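[4Fe-4S]-dependent U34-ARNt thiolase (Methanococcus maripaludis, PDB 6SCY) probably uses ATP and a [4Fe-4S] cluster to replace oxygen with sulfur at uridine 34 of tRNA. Local coordinates at residues A[5-10]-A[22-27]; A[16-21]-A[251-256]; A[63-68]-A[206-211]. All coordinates share one frame; numbering follows the deposited sequence.

How the contacts relate
From the N terminus, the first loop to be closed is that of contact 1, where 5-10 meets 22-27 around a zinc ion in the LIM-like N-terminal domain. Contact 2 starts within that loop, at 16-21, and closes far along the chain at 251-256, so the two cross. They also touch: strands 15-17 and 22-24 form one hairpin, with Gln17 N 2.8 Å from Asn22 O. Contact 3 (63-68 with 206-211) is nested inside the long loop of contact 2 and follows contact 1 in series. It ties a helix of the PP-loop domain to the exit of an edge strand, while contact 2 joins the zinc domain to helix 239-254.

Contact 1 (A[5-10]-A[22-27]); sequences KCRKCG and NNYCKE. With ZN (zinc ion), chain C; SO4 (sulfate ion), chain Y; SO4 (sulfate ion), chain U; SO4 (sulfate ion), chain K.
Cys6 and Cys9 of 5-10 and Cys25 of 22-27 converge on one zinc ion. Soft thiolates suit zinc, which typically takes four of them in a tetrahedron, and Cys6 SG and Cys9 SG each bind it at 2.2 Å. Cys25 SG stands farther off, 2.8 Å from the zinc, and Cys28 completes the set of four. Cys6 and Cys9 on a knuckle turn, Cys25 and Cys28 at the head of helix 26-41, with a beta hairpin between, make a treble-clef-like zinc finger, consistent with the LIM-type family. The sulfur of Cys6 lies anti to the backbone N (chi1 -173°) and turns inward to the metal. Gly10 N bonds to Cys6 O behind it, and Gly10 readily takes the positive phi needed there.

Hydrogen bonding brings the two backbones together. Arg7 N donates to Asn23 O over 2.8 Å, nearly straight at 169°, while Cys6 CA adds a CH...O contact to the same carbonyl. Cys25 N and Lys8 N each give Cys6 SG a weak hydrogen bond, which would probably spread the charge of the thiolate.

Side-chain packing supplies the rest. Arg7 lays its aliphatic part on the Asn22 amide: CG comes within 3.3 Å of Asn22 OD1, with guanidinium and amide planes 58° apart. Lys8 CG reaches the edge of the Tyr24 ring, 4.2 Å from CE1; its NZ leads away to hydrogen-bond a sulfate, probably from the crystallisation liquor.

Strand 22-24 pairs with strand 15-17, Tyr24 packs on Phe29 and Glu32, and Cys25 is the N-cap of helix 26-41.

Contact 2 (A[16-21]-A[251-256]); sequences HQKHSG and LEKNHP. With SO4 (sulfate ion), chain S; SO4 (sulfate ion), chain J.
The turn of the zinc domain's beta hairpin, between strands 15-17 and 22-24, rests through Lys18 and His19 on the C-terminal end of helix 239-254 and on Pro256 just beyond it. Within the turn, Gly21 N bonds to Gln17 O, and Ser20 OG donates to Gln17 OE1 over 2.8 Å, so the loop is tied to itself before it meets the helix. Gly21, with positive phi, lets the chain swing back into the second strand.

Apolar contact is made chiefly by the proline. Pro256 CB sits against the backbone of the turn, 3.4 Å from His19 CA, and the same CB and the neighbouring CG lie near Lys18 O. A compact ring can come close to the His19 backbone just where the helix has ended. The His19 imidazole runs off toward Glu216 on helix 214-223, so that His19 touches 251-256 through CA and CB and not through its ring.

Glu252 folds back at chi2 (64°), which carries its carboxylate toward the turn: OE2 approaches His19 CB to 3.4 Å. For polar partners, however, its OE2 accepts from Gly257 N and its OE1 from Lys259 N, at the start of helix 258-270.

At the solvent side the ammonium of Lys253 lies against the aliphatic end of Lys18. The Lys253 chain bends at chi2 and chi3 and crosses Lys18 obliquely, its NZ 3.5 Å from Lys18 CE. The two ammonium nitrogens, Lys18 NZ and Lys253 NZ, are 4.5 Å apart.

Contact 3 (A[63-68]-A[206-211]); sequences LVMAYL and IKPLEK
In the PP-loop domain, a HUP-type fold with a parallel sheet, Val64, Met65 and Leu68 of helix 60-75 pack on Pro208 and Leu209, which follow edge strand 204-206. Within 206-211, Lys207 to Glu210 form a type I beta turn, closed by a weak bond from Glu210 N to Lys207 O. Pro208 stands at its second position, where the proline ring matches the required phi, and Leu209 comes next; both point at the helix.

Met65 takes the central place on the helix side. With CG anti to the backbone N (chi1 179°), its chain runs out across the proline at a slant: CG is 3.6 Å from Pro208 CG, and SD is 3.6 Å from Pro208 CD. Its CB touches the other residue of the turn, 3.7 Å from Leu209 CD1. The flexible thioether thus follows the outline of a rigid ring.

Leu209 divides its branches. While CD1 goes to Met65, CD2 meets Val64 CG1 at 3.8 Å and Leu68 CD1 at 4.1 Å, crossing both side chains at about a right angle. Val64 and Leu68, one helical turn apart, form a shared seat for that methyl, and both also touch Leu220 of helix 214-223.

The joint lies beside Asp61 and Gly168, predicted to bind ATP. All five side chains are buried and apolar, so shape complementarity and exclusion of water hold helix 60-75 to the turn.

Contact 1 (A[5-10]-A[22-27])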
loop_
_atom_site.group_PDB
_atom_site.type_symbol
_atom_site.label_atom_id
_atom_site.label_comp_id
_atom_site.label_asym_id
_atom_site.label_seq_id
_atom_site.Cartn_x
_atom_site.Cartn_y
_atom_site.Cartn_z
ATOM N N LYS A 5 12.893 -23.139 24.987
ATOM C CA LYS A 5 13.192 -22.317 26.150
ATOM C C LYS A 5 13.053 -20.812 25.874
ATOM O O LYS A 5 13.290 -20.368 24.754
ATOM C CB LYS A 5 14.563 -22.673 26.746
ATOM C CG LYS A 5 15.772 -22.515 25.821
ATOM C CD LYS A 5 17.088 -22.800 26.556
ATOM C CE LYS A 5 17.322 -24.267 26.850
ATOM N NZ LYS A 5 18.560 -24.481 27.644
ATOM N N CYS A 6 12.622 -20.055 26.896
ATOM C CA CYS A 6 12.402 -18.607 26.865
ATOM C C CYS A 6 13.655 -17.844 26.415
ATOM O O CYS A 6 14.750 -18.152 26.882
ATOM C CB CYS A 6 11.908 -18.123 28.225
ATOM S SG CYS A 6 11.417 -16.385 28.262
ATOM N N ARG A 7 13.489 -16.854 25.510
ATOM C CA ARG A 7 14.583 -16.029 24.982
ATOM C C ARG A 7 15.276 -15.172 26.066
ATOM O O ARG A 7 16.481 -14.923 25.960
ATOM C CB ARG A 7 14.091 -15.156 23.808
ATOM C CG ARG A 7 15.210 -14.431 23.063
ATOM C CD ARG A 7 15.030 -12.915 22.989
ATOM N NE ARG A 7 16.112 -12.185 23.664
ATOM C CZ ARG A 7 16.583 -11.001 23.282
ATOM N NH1 ARG A 7 16.084 -10.392 22.213
ATOM N NH2 ARG A 7 17.562 -10.421 23.960
ATOM N N LYS A 8 14.529 -14.757 27.117
ATOM C CA LYS A 8 15.045 -13.900 28.191
ATOM C C LYS A 8 15.537 -14.627 29.452
ATOM O O LYS A 8 16.399 -14.077 30.142
ATOM C CB LYS A 8 14.014 -12.830 28.575
ATOM C CG LYS A 8 13.867 -11.711 27.543
ATOM C CD LYS A 8 14.952 -10.626 27.670
ATOM C CE LYS A 8 14.544 -9.336 27.007
ATOM N NZ LYS A 8 15.562 -8.270 27.192
ATOM N N CYS A 9 15.006 -15.831 29.766
ATOM C CA CYS A 9 15.402 -16.556 30.981
ATOM C C CYS A 9 15.653 -18.072 30.787
ATOM O O CYS A 9 16.007 -18.748 31.748
ATOM C CB CYS A 9 14.398 -16.301 32.103
ATOM S SG CYS A 9 12.772 -17.060 31.833
ATOM N N GLY A 10 15.459 -18.576 29.570
ATOM C CA GLY A 10 15.657 -19.982 29.218
ATOM C C GLY A 10 14.714 -20.983 29.861
ATOM O O GLY A 10 15.028 -22.179 29.912
ATOM N N ASN A 22 10.972 -16.007 18.424
ATOM C CA ASN A 22 11.317 -16.087 19.827
ATOM C C ASN A 22 10.226 -16.724 20.662
ATOM O O ASN A 22 9.071 -16.824 20.246
ATOM C CB ASN A 22 11.738 -14.718 20.373
ATOM C CG ASN A 22 13.197 -14.393 20.142
ATOM O OD1 ASN A 22 14.073 -15.273 20.130
ATOM N ND2 ASN A 22 13.492 -13.113 19.973
ATOM N N ASN A 23 10.623 -17.185 21.838
ATOM C CA ASN A 23 9.748 -17.841 22.789
ATOM C C ASN A 23 9.765 -17.093 24.124
ATOM O O ASN A 23 10.836 -16.682 24.577
ATOM C CB ASN A 23 10.181 -19.297 22.957
ATOM C CG ASN A 23 10.128 -20.125 21.692
ATOM O OD1 ASN A 23 9.175 -20.068 20.908
ATOM N ND2 ASN A 23 11.150 -20.930 21.475
ATOM N N TYR A 24 8.576 -16.881 24.729
ATOM C CA TYR A 24 8.425 -16.173 26.004
ATOM C C TYR A 24 7.454 -16.866 26.944
ATOM O O TYR A 24 6.352 -17.237 26.534
ATOM C CB TYR A 24 7.950 -14.723 25.793
ATOM C CG TYR A 24 8.860 -13.867 24.942
ATOM C CD1 TYR A 24 10.058 -13.375 25.447
ATOM C CD2 TYR A 24 8.494 -13.493 23.654
ATOM C CE1 TYR A 24 10.888 -12.561 24.678
ATOM C CE2 TYR A 24 9.319 -12.682 22.875
ATOM C CZ TYR A 24 10.516 -12.220 23.391
ATOM O OH TYR A 24 11.336 -11.422 22.630
ATOM N N CYS A 25 7.842 -16.996 28.221
ATOM C CA CYS A 25 6.992 -17.556 29.274
ATOM C C CYS A 25 6.006 -16.447 29.684
ATOM O O CYS A 25 6.080 -15.355 29.122
ATOM C CB CYS A 25 7.841 -18.022 30.454
ATOM S SG CYS A 25 8.810 -16.705 31.230
ATOM N N LYS A 26 5.098 -16.702 30.648
ATOM C CA LYS A 26 4.113 -15.704 31.095
ATOM C C LYS A 26 4.782 -14.388 31.519
ATOM O O LYS A 26 4.502 -13.352 30.921
ATOM C CB LYS A 26 3.224 -16.273 32.223
ATOM C CG LYS A 26 2.046 -15.384 32.614
ATOM C CD LYS A 26 1.296 -15.919 33.821
ATOM C CE LYS A 26 0.205 -14.982 34.279
ATOM N NZ LYS A 26 -0.525 -15.527 35.452
ATOM N N GLU A 27 5.710 -14.457 32.498
ATOM C CA GLU A 27 6.434 -13.330 33.092
ATOM C C GLU A 27 7.251 -12.519 32.112
ATOM O O GLU A 27 7.252 -11.297 32.222
ATOM C CB GLU A 27 7.323 -13.782 34.249
ATOM C CG GLU A 27 6.570 -14.495 35.362
ATOM C CD GLU A 27 6.845 -15.985 35.446
ATOM O OE1 GLU A 27 6.634 -16.698 34.438
ATOM O OE2 GLU A 27 7.269 -16.445 36.534
HETATM ZN ZN ZN C . 11.414 -16.002 30.446
HETATM S S SO4 Y . 16.874 -7.770 30.252
HETATM O O1 SO4 Y . 15.443 -8.050 30.379
HETATM O O2 SO4 Y . 17.367 -7.150 31.482
HETATM O O3 SO4 Y . 17.593 -9.022 30.018
HETATM O O4 SO4 Y . 17.092 -6.865 29.126
HETATM S S SO4 U . -2.553 -15.062 38.053
HETATM O O1 SO4 U . -3.191 -15.639 39.235
HETATM O O2 SO4 U . -1.098 -15.174 38.186
HETATM O O3 SO4 U . -2.998 -15.787 36.861
HETATM O O4 SO4 U . -2.929 -13.652 37.940
HETATM S S SO4 K . 21.921 -24.704 29.135
HETATM O O1 SO4 K . 22.086 -23.683 30.168
HETATM O O2 SO4 K . 20.714 -25.484 29.407
HETATM O O3 SO4 K . 23.085 -25.591 29.137
HETATM O O4 SO4 K . 21.801 -24.058 27.828
#

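Contact 2 (A[16-21]-A[251-256])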
loop_
_atom_site.group_PDB
_atom_site.type_symbol
_atom_site.label_atom_id
_atom_site.label_comp_id
_atom_site.label_asym_id
_atom_site.label_seq_id
_atom_site.Cartn_x
_atom_site.Cartn_y
_atom_site.Cartn_z
ATOM N N HIS A 16 5.022 -18.415 21.423
ATOM C CA HIS A 16 6.016 -18.398 20.364
ATOM C C HIS A 16 5.663 -17.247 19.431
ATOM O O HIS A 16 4.671 -17.319 18.701
ATOM C CB HIS A 16 6.067 -19.741 19.616
ATOM C CG HIS A 16 6.846 -19.686 18.341
ATOM N ND1 HIS A 16 8.214 -19.464 18.341
ATOM C CD2 HIS A 16 6.415 -19.783 17.063
ATOM C CE1 HIS A 16 8.572 -19.452 17.067
ATOM N NE2 HIS A 16 7.524 -19.637 16.262
ATOM N N GLN A 17 6.454 -16.162 19.503
ATOM C CA GLN A 17 6.286 -14.958 18.692
ATOM C C GLN A 17 6.726 -15.286 17.277
ATOM O O GLN A 17 7.893 -15.102 16.933
ATOM C CB GLN A 17 7.092 -13.787 19.288
ATOM C CG GLN A 17 6.543 -12.420 18.923
ATOM C CD GLN A 17 7.290 -11.310 19.609
ATOM O OE1 GLN A 17 8.382 -10.911 19.196
ATOM N NE2 GLN A 17 6.711 -10.788 20.670
ATOM N N LYS A 18 5.780 -15.813 16.473
ATOM C CA LYS A 18 5.967 -16.263 15.094
ATOM C C LYS A 18 6.711 -15.270 14.194
ATOM O O LYS A 18 7.432 -15.725 13.301
ATOM C CB LYS A 18 4.628 -16.681 14.467
ATOM C CG LYS A 18 4.453 -18.197 14.416
ATOM C CD LYS A 18 3.120 -18.631 13.805
ATOM C CE LYS A 18 3.156 -20.050 13.273
ATOM N NZ LYS A 18 3.219 -21.069 14.358
ATOM N N HIS A 19 6.602 -13.945 14.454
ATOM C CA HIS A 19 7.299 -12.963 13.630
ATOM C C HIS A 19 8.801 -12.870 13.939
ATOM O O HIS A 19 9.596 -12.829 12.996
ATOM C CB HIS A 19 6.622 -11.586 13.627
ATOM C CG HIS A 19 6.620 -10.852 14.926
ATOM N ND1 HIS A 19 7.695 -10.072 15.311
ATOM C CD2 HIS A 19 5.629 -10.714 15.838
ATOM C CE1 HIS A 19 7.345 -9.524 16.465
ATOM N NE2 HIS A 19 6.105 -9.873 16.816
ATOM N N SER A 20 9.194 -12.878 15.228
ATOM C CA SER A 20 10.604 -12.819 15.648
ATOM C C SER A 20 11.289 -14.198 15.732
ATOM O O SER A 20 12.518 -14.279 15.640
ATOM C CB SER A 20 10.738 -12.098 16.987
ATOM O OG SER A 20 10.077 -12.802 18.025
ATOM N N GLY A 21 10.492 -15.249 15.929
ATOM C CA GLY A 21 10.968 -16.619 16.086
ATOM C C GLY A 21 11.427 -16.868 17.506
ATOM O O GLY A 21 12.189 -17.803 17.770
ATOM N N LEU A 251 -0.490 -12.512 4.747
ATOM C CA LEU A 251 0.804 -11.915 4.442
ATOM C C LEU A 251 1.752 -12.173 5.605
ATOM O O LEU A 251 2.912 -12.492 5.374
ATOM C CB LEU A 251 0.681 -10.406 4.183
ATOM C CG LEU A 251 0.451 -9.981 2.751
ATOM C CD1 LEU A 251 -0.022 -8.570 2.707
ATOM C CD2 LEU A 251 1.717 -10.099 1.931
ATOM N N GLU A 252 1.247 -12.045 6.849
ATOM C CA GLU A 252 1.988 -12.277 8.097
ATOM C C GLU A 252 2.326 -13.780 8.231
ATOM O O GLU A 252 3.461 -14.144 8.573
ATOM C CB GLU A 252 1.156 -11.771 9.298
ATOM C CG GLU A 252 1.852 -11.800 10.649
ATOM C CD GLU A 252 3.069 -10.915 10.823
ATOM O OE1 GLU A 252 3.017 -9.723 10.441
ATOM O OE2 GLU A 252 4.078 -11.416 11.368
ATOM N N LYS A 253 1.339 -14.637 7.901
ATOM C CA LYS A 253 1.418 -16.096 7.921
ATOM C C LYS A 253 2.464 -16.652 6.932
ATOM O O LYS A 253 2.920 -17.778 7.119
ATOM C CB LYS A 253 0.030 -16.716 7.644
ATOM C CG LYS A 253 -0.915 -16.798 8.841
ATOM C CD LYS A 253 -0.792 -18.116 9.621
ATOM C CE LYS A 253 0.033 -17.949 10.874
ATOM N NZ LYS A 253 0.219 -19.241 11.583
ATOM N N ASN A 254 2.846 -15.874 5.897
ATOM C CA ASN A 254 3.847 -16.278 4.892
ATOM C C ASN A 254 5.148 -15.490 4.999
ATOM O O ASN A 254 6.208 -15.996 4.631
ATOM C CB ASN A 254 3.284 -16.168 3.474
ATOM C CG ASN A 254 2.429 -17.340 3.056
ATOM O OD1 ASN A 254 2.790 -18.511 3.234
ATOM N ND2 ASN A 254 1.281 -17.049 2.468
ATOM N N HIS A 255 5.054 -14.240 5.473
ATOM C CA HIS A 255 6.176 -13.318 5.645
ATOM C C HIS A 255 6.044 -12.668 7.027
ATOM O O HIS A 255 5.312 -11.688 7.174
ATOM C CB HIS A 255 6.192 -12.250 4.536
ATOM C CG HIS A 255 6.181 -12.816 3.149
ATOM N ND1 HIS A 255 7.339 -12.913 2.404
ATOM C CD2 HIS A 255 5.148 -13.293 2.415
ATOM C CE1 HIS A 255 6.977 -13.441 1.245
ATOM N NE2 HIS A 255 5.670 -13.698 1.209
ATOM N N PRO A 256 6.710 -13.233 8.058
ATOM C CA PRO A 256 6.597 -12.671 9.412
ATOM C C PRO A 256 7.145 -11.252 9.556
ATOM O O PRO A 256 8.294 -10.982 9.206
ATOM C CB PRO A 256 7.375 -13.673 10.274
ATOM C CG PRO A 256 7.492 -14.909 9.451
ATOM C CD PRO A 256 7.596 -14.413 8.049
HETATM S S SO4 S . 1.997 -19.351 19.013
HETATM O O1 SO4 S . 0.935 -20.355 18.969
HETATM O O2 SO4 S . 2.577 -19.316 20.355
HETATM O O3 SO4 S . 1.448 -18.036 18.686
HETATM O O4 SO4 S . 3.028 -19.704 18.038
HETATM S S SO4 J . 8.560 -9.419 2.817
HETATM O O1 SO4 J . 8.687 -8.862 4.165
HETATM O O2 SO4 J . 9.287 -10.687 2.753
HETATM O O3 SO4 J . 7.142 -9.633 2.516
HETATM O O4 SO4 J . 9.126 -8.490 1.842
#

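Contact 3 (A[63-68]-A[206-211])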
loop_
_atom_site.group_PDB
_atom_site.type_symbol
_atom_site.label_atom_id
_atom_site.label_comp_id
_atom_site.label_asym_id
_atom_site.label_seq_id
_atom_site.Cartn_x
_atom_site.Cartn_y
_atom_site.Cartn_z
ATOM N N LEU A 63 -9.647 -2.767 27.548
ATOM C CA LEU A 63 -9.385 -3.247 28.912
ATOM C C LEU A 63 -7.887 -3.542 29.145
ATOM O O LEU A 63 -7.366 -3.214 30.218
ATOM C CB LEU A 63 -10.252 -4.477 29.213
ATOM C CG LEU A 63 -11.535 -4.233 30.013
ATOM C CD1 LEU A 63 -12.549 -3.401 29.241
ATOM C CD2 LEU A 63 -12.173 -5.537 30.394
ATOM N N VAL A 64 -7.194 -4.132 28.126
ATOM C CA VAL A 64 -5.750 -4.429 28.129
ATOM C C VAL A 64 -4.982 -3.111 28.186
ATOM O O VAL A 64 -4.067 -2.981 29.002
ATOM C CB VAL A 64 -5.333 -5.314 26.929
ATOM C CG1 VAL A 64 -3.838 -5.238 26.656
ATOM C CG2 VAL A 64 -5.748 -6.754 27.155
ATOM N N MET A 65 -5.389 -2.128 27.352
ATOM C CA MET A 65 -4.817 -0.782 27.323
ATOM C C MET A 65 -5.090 -0.078 28.656
ATOM O O MET A 65 -4.193 0.561 29.199
ATOM C CB MET A 65 -5.416 0.033 26.162
ATOM C CG MET A 65 -4.896 1.452 26.082
ATOM S SD MET A 65 -5.934 2.544 25.103
ATOM C CE MET A 65 -7.324 2.685 26.164
ATOM N N ALA A 66 -6.317 -0.209 29.182
ATOM C CA ALA A 66 -6.721 0.402 30.449
ATOM C C ALA A 66 -5.921 -0.161 31.628
ATOM O O ALA A 66 -5.559 0.606 32.523
ATOM C CB ALA A 66 -8.212 0.213 30.681
ATOM N N TYR A 67 -5.623 -1.487 31.611
ATOM C CA TYR A 67 -4.854 -2.158 32.661
ATOM C C TYR A 67 -3.392 -1.719 32.642
ATOM O O TYR A 67 -2.828 -1.469 33.713
ATOM C CB TYR A 67 -4.957 -3.688 32.541
ATOM C CG TYR A 67 -4.127 -4.447 33.559
ATOM C CD1 TYR A 67 -2.792 -4.755 33.311
ATOM C CD2 TYR A 67 -4.685 -4.887 34.754
ATOM C CE1 TYR A 67 -2.024 -5.454 34.241
ATOM C CE2 TYR A 67 -3.933 -5.605 35.685
ATOM C CZ TYR A 67 -2.602 -5.885 35.425
ATOM O OH TYR A 67 -1.855 -6.595 36.340
ATOM N N LEU A 68 -2.763 -1.693 31.443
ATOM C CA LEU A 68 -1.362 -1.307 31.287
ATOM C C LEU A 68 -1.164 0.136 31.746
ATOM O O LEU A 68 -0.409 0.359 32.689
ATOM C CB LEU A 68 -0.844 -1.552 29.849
ATOM C CG LEU A 68 -0.814 -3.014 29.341
ATOM C CD1 LEU A 68 -0.534 -3.070 27.842
ATOM C CD2 LEU A 68 0.195 -3.875 30.106
ATOM N N ILE A 206 -3.475 9.199 21.332
ATOM C CA ILE A 206 -2.381 8.247 21.559
ATOM C C ILE A 206 -2.924 6.815 21.474
ATOM O O ILE A 206 -4.065 6.578 21.863
ATOM C CB ILE A 206 -1.559 8.517 22.863
ATOM C CG1 ILE A 206 -2.458 8.607 24.124
ATOM C CG2 ILE A 206 -0.704 9.769 22.709
ATOM C CD1 ILE A 206 -1.830 8.167 25.449
ATOM N N LYS A 207 -2.138 5.877 20.924
ATOM C CA LYS A 207 -2.532 4.469 20.801
ATOM C C LYS A 207 -1.464 3.615 21.483
ATOM O O LYS A 207 -0.438 3.316 20.864
ATOM C CB LYS A 207 -2.727 4.051 19.333
ATOM C CG LYS A 207 -3.978 4.619 18.694
ATOM C CD LYS A 207 -3.711 5.065 17.267
ATOM C CE LYS A 207 -4.596 6.216 16.862
ATOM N NZ LYS A 207 -4.281 7.465 17.614
ATOM N N PRO A 208 -1.634 3.267 22.779
ATOM C CA PRO A 208 -0.599 2.472 23.453
ATOM C C PRO A 208 -0.404 1.091 22.836
ATOM O O PRO A 208 0.721 0.626 22.765
ATOM C CB PRO A 208 -1.093 2.398 24.905
ATOM C CG PRO A 208 -2.114 3.493 25.037
ATOM C CD PRO A 208 -2.755 3.565 23.692
ATOM N N LEU A 209 -1.481 0.473 22.338
ATOM C CA LEU A 209 -1.445 -0.872 21.755
ATOM C C LEU A 209 -1.033 -0.932 20.269
ATOM O O LEU A 209 -0.989 -2.025 19.701
ATOM C CB LEU A 209 -2.805 -1.580 21.972
ATOM C CG LEU A 209 -3.272 -1.818 23.431
ATOM C CD1 LEU A 209 -4.631 -2.423 23.459
ATOM C CD2 LEU A 209 -2.361 -2.759 24.159
ATOM N N GLU A 210 -0.711 0.229 19.658
ATOM C CA GLU A 210 -0.361 0.444 18.244
ATOM C C GLU A 210 0.622 -0.570 17.617
ATOM O O GLU A 210 0.581 -0.796 16.406
ATOM C CB GLU A 210 0.190 1.865 18.074
ATOM C CG GLU A 210 0.015 2.460 16.688
ATOM C CD GLU A 210 0.666 3.815 16.481
ATOM O OE1 GLU A 210 0.900 4.185 15.306
ATOM O OE2 GLU A 210 0.945 4.511 17.486
ATOM N N LYS A 211 1.514 -1.147 18.426
ATOM C CA LYS A 211 2.541 -2.072 17.947
ATOM C C LYS A 211 2.418 -3.494 18.514
ATOM O O LYS A 211 3.320 -4.316 18.311
ATOM C CB LYS A 211 3.950 -1.488 18.208
ATOM C CG LYS A 211 4.242 -0.138 17.538
ATOM C CD LYS A 211 4.578 -0.271 16.057
ATOM C CE LYS A 211 4.458 1.043 15.326
ATOM N NZ LYS A 211 3.040 1.370 15.006
#